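Local coordinates for Melibiose/raffinose/stachyose-binding protein MelE (Bacillus subtilis subsp. subtilis str. 168, PDB 4R6H) that binds melibiose, raffinose and stachyose as the solute-binding component of the MelEDC-MsmX ABC transporter that imports these sugars, at residues H95-R101 with D375-N381; P159-M163 with I290-I295; T208-H212 with H296-I302; P301-G306 with V368-Y373. All blocks are in the same frame, centred on the assembly; numbering follows the deposited sequence.

Contact 1 of 4, residues H95-R101 with D375-N381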
# COMPACT_ATOMS: atom_id res chain seq x y z
N HIS A 95 -0.81 -10.06 2.48
CA HIS A 95 -0.26 -8.80 1.97
C HIS A 95 -0.85 -8.27 0.67
O HIS A 95 -0.11 -7.94 -0.26
CB HIS A 95 1.27 -8.91 1.89
CG HIS A 95 1.79 -9.88 0.87
ND1 HIS A 95 2.45 -9.47 -0.27
CD2 HIS A 95 1.86 -11.23 0.87
CE1 HIS A 95 2.84 -10.53 -0.96
NE2 HIS A 95 2.51 -11.61 -0.28
N GLY A 96 -2.17 -8.19 0.63
CA GLY A 96 -2.90 -7.62 -0.53
C GLY A 96 -3.33 -8.58 -1.59
O GLY A 96 -3.92 -8.16 -2.59
N TRP A 97 -3.06 -9.87 -1.39
CA TRP A 97 -3.37 -10.91 -2.35
C TRP A 97 -4.27 -12.00 -1.76
O TRP A 97 -4.28 -13.12 -2.27
CB TRP A 97 -2.06 -11.55 -2.85
CG TRP A 97 -1.13 -10.63 -3.57
CD1 TRP A 97 -0.14 -9.84 -3.02
CD2 TRP A 97 -1.09 -10.40 -4.97
NE1 TRP A 97 0.50 -9.13 -4.00
CE2 TRP A 97 -0.06 -9.45 -5.21
CE3 TRP A 97 -1.82 -10.89 -6.05
CZ2 TRP A 97 0.27 -9.01 -6.50
CZ3 TRP A 97 -1.50 -10.45 -7.33
CH2 TRP A 97 -0.47 -9.50 -7.53
N GLY A 98 -5.01 -11.66 -0.71
CA GLY A 98 -5.83 -12.63 0.04
C GLY A 98 -6.75 -13.50 -0.81
O GLY A 98 -6.71 -14.74 -0.75
N LYS A 99 -7.55 -12.86 -1.66
CA LYS A 99 -8.52 -13.60 -2.46
C LYS A 99 -7.86 -14.25 -3.66
O LYS A 99 -8.01 -15.45 -3.89
CB LYS A 99 -9.64 -12.69 -2.91
CG LYS A 99 -10.39 -12.03 -1.78
CD LYS A 99 -11.44 -11.11 -2.39
CE LYS A 99 -12.54 -10.79 -1.43
NZ LYS A 99 -13.49 -9.83 -2.09
N ILE A 100 -7.09 -13.46 -4.41
CA ILE A 100 -6.56 -13.91 -5.70
C ILE A 100 -5.55 -15.04 -5.58
O ILE A 100 -5.58 -15.99 -6.34
CB ILE A 100 -5.91 -12.74 -6.49
CG1 ILE A 100 -7.01 -11.77 -6.96
CG2 ILE A 100 -5.08 -13.26 -7.66
CD1 ILE A 100 -6.57 -10.77 -8.01
N ARG A 101 -4.65 -14.91 -4.62
CA ARG A 101 -3.55 -15.84 -4.48
C ARG A 101 -3.83 -16.90 -3.42
O ARG A 101 -3.42 -18.05 -3.56
CB ARG A 101 -2.30 -15.05 -4.13
CG ARG A 101 -1.01 -15.83 -4.14
CD ARG A 101 0.21 -14.93 -4.07
NE ARG A 101 0.41 -14.03 -5.23
CZ ARG A 101 1.30 -13.04 -5.31
NH1 ARG A 101 2.14 -12.76 -4.30
NH2 ARG A 101 1.38 -12.30 -6.40
N ASP A 375 -2.60 -2.84 -9.01
CA ASP A 375 -1.85 -3.92 -9.64
C ASP A 375 -2.17 -5.27 -9.01
O ASP A 375 -2.13 -6.30 -9.71
CB ASP A 375 -0.34 -3.67 -9.63
CG ASP A 375 0.29 -3.82 -8.24
OD1 ASP A 375 -0.11 -3.10 -7.30
OD2 ASP A 375 1.18 -4.68 -8.09
N ARG A 376 -2.48 -5.27 -7.73
CA ARG A 376 -2.76 -6.51 -7.02
C ARG A 376 -4.10 -7.10 -7.40
O ARG A 376 -4.27 -8.32 -7.40
CB ARG A 376 -2.59 -6.28 -5.49
CG ARG A 376 -1.18 -5.80 -5.17
CD ARG A 376 -0.82 -5.86 -3.67
NE ARG A 376 0.15 -4.80 -3.33
CZ ARG A 376 0.60 -4.54 -2.10
NH1 ARG A 376 0.22 -5.27 -1.06
NH2 ARG A 376 1.44 -3.52 -1.90
N LEU A 377 -5.05 -6.29 -7.80
CA LEU A 377 -6.34 -6.80 -8.17
C LEU A 377 -6.57 -6.94 -9.67
O LEU A 377 -7.29 -7.83 -10.09
CB LEU A 377 -7.41 -5.93 -7.48
CG LEU A 377 -8.80 -6.54 -7.21
CD1 LEU A 377 -8.68 -7.68 -6.22
CD2 LEU A 377 -9.77 -5.49 -6.70
N TYR A 378 -5.94 -6.08 -10.49
CA TYR A 378 -6.32 -5.91 -11.90
C TYR A 378 -5.26 -6.29 -12.92
O TYR A 378 -5.59 -6.38 -14.10
CB TYR A 378 -6.83 -4.47 -12.12
CG TYR A 378 -8.09 -4.20 -11.36
CD1 TYR A 378 -9.28 -4.80 -11.76
CD2 TYR A 378 -8.12 -3.40 -10.23
CE1 TYR A 378 -10.46 -4.62 -11.06
CE2 TYR A 378 -9.28 -3.19 -9.52
CZ TYR A 378 -10.46 -3.82 -9.92
OH TYR A 378 -11.65 -3.61 -9.24
N LEU A 379 -4.01 -6.51 -12.49
CA LEU A 379 -2.90 -6.81 -13.36
C LEU A 379 -2.29 -8.15 -12.99
O LEU A 379 -2.27 -8.54 -11.80
CB LEU A 379 -1.83 -5.71 -13.25
CG LEU A 379 -2.27 -4.31 -13.69
CD1 LEU A 379 -1.15 -3.35 -13.62
CD2 LEU A 379 -2.90 -4.32 -15.10
N PRO A 380 -1.75 -8.84 -13.99
CA PRO A 380 -1.03 -10.07 -13.67
C PRO A 380 0.23 -9.80 -12.85
O PRO A 380 0.86 -8.73 -12.95
CB PRO A 380 -0.66 -10.63 -15.04
CG PRO A 380 -0.65 -9.45 -15.96
CD PRO A 380 -1.71 -8.53 -15.43
N ASN A 381 0.59 -10.77 -12.02
CA ASN A 381 1.77 -10.66 -11.22
C ASN A 381 2.99 -10.41 -12.09
O ASN A 381 3.17 -11.08 -13.12
CB ASN A 381 1.94 -11.96 -10.41
CG ASN A 381 3.03 -11.88 -9.37
OD1 ASN A 381 3.31 -10.82 -8.81
ND2 ASN A 381 3.64 -13.02 -9.08
O HOH W 1 -5.17 -9.09 -4.85
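With CG of Trp-97 anti to its carbonyl carbon (chi1 -62°) and the Arg-376 chain extended from CG to NE, the two side chains cross at about a right angle. The contact joins the two lobes of a bilobal solute-binding fold, crystallised in an open conformation. CA of Arg-376 sits over the face of the Trp-97 six-membered ring, 4.0 Å from its centroid, as a CH-pi contact. CD of Arg-376 passes NE1 of Trp-97 at 3.5 Å. The guanidinium of Arg-376 lies nearly parallel to the indole plane. Beyond the indole, NH1 of Arg-376 makes a weak, bent hydrogen bond to O of His-95 (2.8 Å). The opposite face of the indole carries NH2 of Arg-101, so the ring is held between two arginine side chains. OD1 of Asn-381 lies at the edge of the Arg-101 guanidinium; ND2 of Asn-381 hydrogen-bonds to Glu-76. CD1 of Ile-100 touches O of Arg-376 (3.4 Å) and CD1 of Leu-377 (4.1 Å). The carboxylate of Glu-307 accepts hydrogen bonds from N of Gly-96 and N of Gly-98. A water donates to O of Gly-96 (2.7 Å) and to O of Arg-376 (2.8 Å).

Contact 2 of 4, residues P159-M163 with I290-I295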
# COMPACT_ATOMS: atom_id res chain seq x y z
N PRO A 159 -5.81 21.90 -0.32
CA PRO A 159 -5.47 20.55 -0.77
C PRO A 159 -6.19 20.16 -2.07
O PRO A 159 -7.42 20.28 -2.15
CB PRO A 159 -5.92 19.65 0.39
CG PRO A 159 -6.28 20.55 1.53
CD PRO A 159 -6.53 21.92 0.97
N PRO A 160 -5.44 19.68 -3.08
CA PRO A 160 -6.10 19.36 -4.33
C PRO A 160 -6.89 18.04 -4.31
O PRO A 160 -6.39 17.02 -3.77
CB PRO A 160 -4.93 19.27 -5.33
CG PRO A 160 -3.76 18.89 -4.50
CD PRO A 160 -3.97 19.60 -3.19
N GLU A 161 -8.08 18.07 -4.91
CA GLU A 161 -8.98 16.93 -4.94
C GLU A 161 -9.08 16.28 -6.33
O GLU A 161 -9.73 15.22 -6.47
CB GLU A 161 -10.39 17.36 -4.49
CG GLU A 161 -10.38 17.95 -3.07
CD GLU A 161 -11.75 18.43 -2.57
OE1 GLU A 161 -12.77 18.22 -3.24
OE2 GLU A 161 -11.77 19.04 -1.49
N THR A 162 -8.50 16.93 -7.33
CA THR A 162 -8.53 16.43 -8.70
C THR A 162 -7.13 16.53 -9.27
O THR A 162 -6.30 17.34 -8.81
CB THR A 162 -9.48 17.24 -9.61
OG1 THR A 162 -8.90 18.53 -9.89
CG2 THR A 162 -10.89 17.41 -9.00
N MET A 163 -6.85 15.71 -10.29
CA MET A 163 -5.56 15.79 -10.98
C MET A 163 -5.28 17.18 -11.54
O MET A 163 -4.18 17.70 -11.42
CB MET A 163 -5.46 14.74 -12.07
CG MET A 163 -4.18 14.76 -12.83
SD MET A 163 -2.78 14.19 -11.86
CE MET A 163 -2.84 12.42 -12.19
N ILE A 290 -3.10 13.64 2.13
CA ILE A 290 -4.41 13.75 1.52
C ILE A 290 -4.65 12.52 0.67
O ILE A 290 -3.71 11.88 0.23
CB ILE A 290 -4.56 15.05 0.67
CG1 ILE A 290 -3.53 15.11 -0.45
CG2 ILE A 290 -4.49 16.27 1.56
CD1 ILE A 290 -3.68 16.38 -1.27
N PRO A 291 -5.94 12.22 0.40
CA PRO A 291 -6.26 11.10 -0.45
C PRO A 291 -5.72 11.32 -1.88
O PRO A 291 -5.39 12.45 -2.27
CB PRO A 291 -7.79 11.10 -0.48
CG PRO A 291 -8.26 12.02 0.55
CD PRO A 291 -7.12 12.87 0.97
N THR A 292 -5.68 10.25 -2.64
CA THR A 292 -5.30 10.33 -4.05
C THR A 292 -6.34 11.14 -4.80
O THR A 292 -7.52 10.82 -4.72
CB THR A 292 -5.20 8.92 -4.68
OG1 THR A 292 -4.21 8.16 -3.98
CG2 THR A 292 -4.77 8.99 -6.13
N PRO A 293 -5.91 12.21 -5.51
CA PRO A 293 -6.90 12.97 -6.28
C PRO A 293 -7.64 12.15 -7.33
O PRO A 293 -7.07 11.25 -7.95
CB PRO A 293 -6.04 14.03 -6.95
CG PRO A 293 -4.88 14.26 -6.02
CD PRO A 293 -4.60 12.85 -5.49
N ALA A 294 -8.89 12.53 -7.54
CA ALA A 294 -9.72 11.97 -8.59
C ALA A 294 -9.30 12.51 -9.96
O ALA A 294 -8.62 13.53 -10.06
CB ALA A 294 -11.17 12.33 -8.33
N ILE A 295 -9.73 11.78 -10.99
CA ILE A 295 -9.40 12.12 -12.37
C ILE A 295 -10.63 12.48 -13.19
O ILE A 295 -10.57 13.41 -14.00
CB ILE A 295 -8.57 10.98 -13.00
CG1 ILE A 295 -7.15 11.04 -12.45
CG2 ILE A 295 -8.48 11.09 -14.55
CD1 ILE A 295 -6.29 9.82 -12.74
O HOH W 2 -7.16 14.69 -2.62
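Thr-162 and Ala-294 form a single backbone bridge between the loop before helix 163-177 and the chain leaving strand 287-291, two segments that run 26° apart end to end: N of Ala-294 donates to O of Glu-161 (3.0 Å) from above the carbonyl plane, and N of Met-163 donates to O of Ala-294 (2.8 Å), almost straight on to the carbonyl. CA of Thr-162 also approaches this oxygen, at 3.2 Å, as a CA-H...O contact. CB of Pro-159 meets CG2 of Ile-290. CD of Pro-160 meets CD1 of Ile-290 at 3.8 Å, the two side chains crossing at about a right angle. In Ile-290, CG1 stands between the backbone N and the carbonyl carbon (chi1 59°), while CG2 is anti to the carbonyl carbon; this sends CD1, at the end of the CG1 branch, to Pro-160 and CG2 to Pro-159. The ring of Pro-293 lies against the backbone of Thr-162, its CB 3.6 Å from C of Thr-162. At the far end CB of Met-163 touches CG1 of Ile-295. A water links the backbones nearer the start of both segments: it donates to O of Pro-160 (2.7 Å) and to O of Pro-291 (2.9 Å). Thr-162 is the N-cap of helix 163-177, and its OG1 bonds to N of Asp-165. The bridge therefore ties the start of this helix to the chain leaving strand 287-291. Phe-201 of helix 192-206 and Tyr-230 of helix 229-240 pack against Met-163, and strand 141-148 lies beside Ile-290.

Contact 3 of 4, residues T208-H212 with H296-I302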
# COMPACT_ATOMS: atom_id res chain seq x y z
N THR A 208 -12.58 3.73 -10.11
CA THR A 208 -13.54 4.27 -9.13
C THR A 208 -14.83 4.82 -9.75
O THR A 208 -15.88 4.79 -9.08
CB THR A 208 -12.94 5.32 -8.22
OG1 THR A 208 -12.27 6.31 -8.98
CG2 THR A 208 -11.93 4.68 -7.27
N ASP A 209 -14.76 5.32 -10.97
CA ASP A 209 -15.96 6.01 -11.57
C ASP A 209 -16.77 4.99 -12.34
O ASP A 209 -16.31 4.43 -13.29
CB ASP A 209 -15.50 7.17 -12.44
CG ASP A 209 -16.63 8.01 -12.96
OD1 ASP A 209 -17.79 7.80 -12.56
OD2 ASP A 209 -16.34 8.88 -13.78
N PRO A 210 -18.03 4.73 -11.88
CA PRO A 210 -18.83 3.70 -12.58
C PRO A 210 -19.03 3.98 -14.08
O PRO A 210 -19.03 3.05 -14.88
CB PRO A 210 -20.18 3.71 -11.83
CG PRO A 210 -20.08 4.71 -10.75
CD PRO A 210 -18.72 5.36 -10.75
N ALA A 211 -19.13 5.25 -14.46
CA ALA A 211 -19.28 5.60 -15.86
C ALA A 211 -17.98 5.57 -16.66
O ALA A 211 -18.01 5.67 -17.88
CB ALA A 211 -19.93 6.98 -15.99
N HIS A 212 -16.83 5.45 -15.97
CA HIS A 212 -15.53 5.50 -16.61
C HIS A 212 -14.59 4.51 -15.98
O HIS A 212 -13.55 4.88 -15.41
CB HIS A 212 -14.94 6.94 -16.58
CG HIS A 212 -15.87 7.95 -17.18
ND1 HIS A 212 -16.62 8.83 -16.42
CD2 HIS A 212 -16.25 8.15 -18.46
CE1 HIS A 212 -17.38 9.55 -17.21
NE2 HIS A 212 -17.17 9.17 -18.46
N HIS A 296 -11.71 11.73 -13.04
CA HIS A 296 -12.92 12.01 -13.82
C HIS A 296 -13.85 13.00 -13.11
O HIS A 296 -13.94 13.03 -11.90
CB HIS A 296 -13.67 10.72 -14.08
CG HIS A 296 -12.88 9.73 -14.87
ND1 HIS A 296 -12.67 9.86 -16.22
CD2 HIS A 296 -12.19 8.63 -14.48
CE1 HIS A 296 -11.89 8.88 -16.63
NE2 HIS A 296 -11.57 8.13 -15.59
N PRO A 297 -14.56 13.81 -13.88
CA PRO A 297 -15.44 14.81 -13.27
C PRO A 297 -16.49 14.19 -12.39
O PRO A 297 -17.10 13.18 -12.72
CB PRO A 297 -16.11 15.51 -14.48
CG PRO A 297 -15.60 14.87 -15.71
CD PRO A 297 -14.57 13.83 -15.37
N GLY A 298 -16.67 14.81 -11.23
CA GLY A 298 -17.66 14.36 -10.27
C GLY A 298 -17.20 13.23 -9.37
O GLY A 298 -17.89 12.93 -8.41
N ASP A 299 -16.06 12.58 -9.67
CA ASP A 299 -15.59 11.48 -8.86
C ASP A 299 -14.86 12.01 -7.62
O ASP A 299 -14.34 13.10 -7.63
CB ASP A 299 -14.68 10.59 -9.70
CG ASP A 299 -14.44 9.21 -9.11
OD1 ASP A 299 -15.22 8.74 -8.25
OD2 ASP A 299 -13.47 8.62 -9.56
N ASP A 300 -14.86 11.20 -6.55
CA ASP A 300 -14.27 11.59 -5.28
C ASP A 300 -12.81 11.11 -5.21
O ASP A 300 -12.46 10.06 -5.80
CB ASP A 300 -15.04 10.92 -4.13
CG ASP A 300 -16.47 11.45 -3.97
OD1 ASP A 300 -16.72 12.61 -4.32
OD2 ASP A 300 -17.32 10.72 -3.43
N PRO A 301 -11.99 11.84 -4.44
CA PRO A 301 -10.66 11.34 -4.08
C PRO A 301 -10.78 10.01 -3.34
O PRO A 301 -11.85 9.66 -2.80
CB PRO A 301 -10.08 12.43 -3.19
CG PRO A 301 -10.90 13.66 -3.50
CD PRO A 301 -12.25 13.19 -3.92
N ILE A 302 -9.68 9.27 -3.30
CA ILE A 302 -9.71 7.89 -2.84
C ILE A 302 -8.43 7.59 -2.07
O ILE A 302 -7.34 8.02 -2.45
CB ILE A 302 -9.91 6.94 -4.09
CG1 ILE A 302 -10.24 5.52 -3.71
CG2 ILE A 302 -8.71 6.98 -5.03
CD1 ILE A 302 -11.59 5.35 -3.13
O HOH W 3 -10.71 8.54 -7.39
O HOH W 4 -17.24 6.59 -7.42
O HOH W 5 -18.46 10.95 -11.81
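A type II beta turn from His-296 to Asp-299, closed by a backbone bond from N of Asp-299 to O of His-296, meets the loop that follows helix 192-206. OG1 of Thr-208 donates to OD2 of Asp-299 (2.7 Å), which accepts on its syn lone pair. The first torsion of Thr-208 (chi1 50°) sets OG1 between the backbone N and the carbonyl carbon. It leaves CG2 to meet CG1 of Ile-302, tip to tip, at 4.0 Å. Two waters add links from Thr-208 to the other segment. One donates to OG1 of Thr-208 and to O of Asp-300. The other donates to O of Thr-208 and to OD1 of Asp-299. The turn lies in the link between strands 287-291 and 303-306 of the mixed sheet, with Gly-298 at positive phi, so the contact joins that link to the loop between helices 192-206 and 215-220 at the protein surface. At the first residue of the turn, His-296, two histidine rings form an offset stack. The centroids of His-212 and His-296 are 4.8 Å apart and their planes differ by 17°. CB of His-212 sits over the centre of the His-296 ring, 3.6 Å from its centroid, as a CH-pi contact. Asp-209 fixes the rotation of His-212: ND1 of His-212 donates to OD2 of Asp-209 (2.7 Å), which lies in the ring plane, although the carboxylate is met from above its own plane. The same OD2 is 3.3 Å from CB of His-296. NE2 of His-296 is bonded to the backbone O of Leu-205, which holds this ring to the helix end.

Contact 4 of 4, residues P301-G306 with V368-Y373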
# COMPACT_ATOMS: atom_id res chain seq x y z
N PRO A 301 -11.99 11.84 -4.44
CA PRO A 301 -10.66 11.34 -4.08
C PRO A 301 -10.78 10.01 -3.34
O PRO A 301 -11.85 9.66 -2.80
CB PRO A 301 -10.08 12.43 -3.19
CG PRO A 301 -10.90 13.66 -3.50
CD PRO A 301 -12.25 13.19 -3.92
N ILE A 302 -9.68 9.27 -3.30
CA ILE A 302 -9.71 7.89 -2.84
C ILE A 302 -8.43 7.59 -2.07
O ILE A 302 -7.34 8.02 -2.45
CB ILE A 302 -9.91 6.94 -4.09
CG1 ILE A 302 -10.24 5.52 -3.71
CG2 ILE A 302 -8.71 6.98 -5.03
CD1 ILE A 302 -11.59 5.35 -3.13
N TRP A 303 -8.56 6.83 -0.96
CA TRP A 303 -7.39 6.22 -0.33
C TRP A 303 -7.05 4.89 -0.99
O TRP A 303 -7.94 4.08 -1.25
CB TRP A 303 -7.63 5.95 1.15
CG TRP A 303 -7.75 7.15 2.06
CD1 TRP A 303 -8.81 7.47 2.84
CD2 TRP A 303 -6.74 8.12 2.35
NE1 TRP A 303 -8.57 8.59 3.55
CE2 TRP A 303 -7.29 9.02 3.28
CE3 TRP A 303 -5.44 8.34 1.88
CZ2 TRP A 303 -6.60 10.12 3.76
CZ3 TRP A 303 -4.73 9.41 2.37
CH2 TRP A 303 -5.30 10.30 3.28
N ILE A 304 -5.77 4.65 -1.23
CA ILE A 304 -5.31 3.41 -1.88
C ILE A 304 -4.62 2.53 -0.90
O ILE A 304 -3.73 2.97 -0.14
CB ILE A 304 -4.33 3.69 -3.03
CG1 ILE A 304 -4.94 4.64 -4.11
CG2 ILE A 304 -3.85 2.41 -3.66
CD1 ILE A 304 -6.22 4.15 -4.68
N GLY A 305 -4.96 1.26 -0.92
CA GLY A 305 -4.25 0.30 -0.05
C GLY A 305 -5.12 -0.84 0.38
O GLY A 305 -5.31 -1.82 -0.38
N GLY A 306 -5.67 -0.70 1.56
CA GLY A 306 -6.52 -1.74 2.15
C GLY A 306 -5.69 -2.70 2.94
O GLY A 306 -5.15 -2.32 3.96
N VAL A 368 -13.70 9.21 3.36
CA VAL A 368 -13.12 8.87 2.06
C VAL A 368 -13.02 7.33 1.99
O VAL A 368 -12.64 6.68 2.96
CB VAL A 368 -11.73 9.55 1.86
CG1 VAL A 368 -11.01 9.13 0.57
CG2 VAL A 368 -11.89 11.07 1.90
N LYS A 369 -13.34 6.77 0.83
CA LYS A 369 -13.35 5.33 0.66
C LYS A 369 -11.95 4.79 0.38
O LYS A 369 -10.99 5.57 0.16
CB LYS A 369 -14.36 4.94 -0.44
CG LYS A 369 -15.79 5.41 -0.15
CD LYS A 369 -16.40 4.75 1.06
CE LYS A 369 -17.79 5.30 1.34
NZ LYS A 369 -17.94 5.63 2.79
N VAL A 370 -11.85 3.47 0.41
CA VAL A 370 -10.58 2.79 0.22
C VAL A 370 -10.69 1.85 -0.96
O VAL A 370 -11.71 1.13 -1.11
CB VAL A 370 -10.14 2.00 1.47
CG1 VAL A 370 -8.86 1.21 1.19
CG2 VAL A 370 -9.95 2.97 2.63
N GLU A 371 -9.67 1.88 -1.80
CA GLU A 371 -9.56 0.96 -2.91
C GLU A 371 -8.27 0.15 -2.77
O GLU A 371 -7.20 0.69 -2.41
CB GLU A 371 -9.51 1.71 -4.25
CG GLU A 371 -10.90 2.04 -4.80
CD GLU A 371 -11.54 0.80 -5.39
OE1 GLU A 371 -10.86 -0.00 -6.09
OE2 GLU A 371 -12.74 0.61 -5.09
N PRO A 372 -8.32 -1.15 -3.09
CA PRO A 372 -7.09 -1.92 -3.08
C PRO A 372 -6.09 -1.46 -4.13
O PRO A 372 -6.47 -0.87 -5.16
CB PRO A 372 -7.56 -3.36 -3.39
CG PRO A 372 -8.85 -3.16 -4.13
CD PRO A 372 -9.48 -1.94 -3.54
N TYR A 373 -4.82 -1.74 -3.94
CA TYR A 373 -3.84 -1.41 -4.96
C TYR A 373 -4.20 -2.01 -6.31
O TYR A 373 -4.47 -3.20 -6.44
CB TYR A 373 -2.42 -1.80 -4.55
CG TYR A 373 -1.69 -0.64 -3.93
CD1 TYR A 373 -1.10 0.34 -4.72
CD2 TYR A 373 -1.65 -0.49 -2.56
CE1 TYR A 373 -0.46 1.41 -4.16
CE2 TYR A 373 -1.00 0.58 -1.98
CZ TYR A 373 -0.41 1.52 -2.79
OH TYR A 373 0.23 2.60 -2.24
O HOH W 6 -13.85 8.23 -1.66
O HOH W 7 -3.71 -3.54 -2.11
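Trp-303 pairs with Val-370 and Ile-304 with Glu-371 in two parallel strands. N of Trp-303 donates to O of Lys-369 (3.0 Å). N of Glu-371 donates to O of Trp-303 (2.9 Å), and N of Gly-305 to O of Glu-371 (2.8 Å). In all three the donor lies close to the line of the carbonyl bond. CA of Val-370 adds a CA-H...O contact to O of Trp-303. On one face of the sheet, CB of Trp-303 touches CG2 of Val-370. Val-368, just before the strand, meets CD1 of Trp-303 with CG1 (3.6 Å), a branch anti to the backbone N (chi1 175°). On the other face, CD1 of Ile-304 touches CB of Glu-371. Just before its strand, Ile-302 packs CG1 obliquely on CG of Glu-371 (3.7 Å). At each end a water joins the two segments, from O of Pro-301 to N of Lys-369 and from O of Gly-305 to N of Tyr-373. Further out, Lys-142 makes a cation-pi contact with the Trp-303 ring, and Tyr-362 meets it edge-to-face. The backbones of Ile-304 and Gly-306 hydrogen-bond to Asp-143 and Ala-141 of strand 141-148. Strand 303-306 thus pairs antiparallel with 141-148 and parallel with 370-372, in the mixed sheet of one lobe of a bilobal solute-binding protein.

Overall arrangement
From the N terminus, residues 95-101 come first and meet 375-381 late in the chain. Contact 1 therefore closes a loop that encloses the other three, and joins the two lobes. Inside it, contact 2 brings 159-163 to 290-295. Contact 3 starts within that span, at 208-212, and closes at 296-302, so contacts 2 and 3 cross. Contact 4 opens at 301-306, sharing Pro-301 and Ile-302 with contact 3, and closes at 368-373. Contacts 2, 3 and 4 touch one another around the mixed sheet, where Thr-292 N probably bonds to Ile-302 O. Strand 370-372 is followed by helix 374-378, linking contact 4 to contact 1.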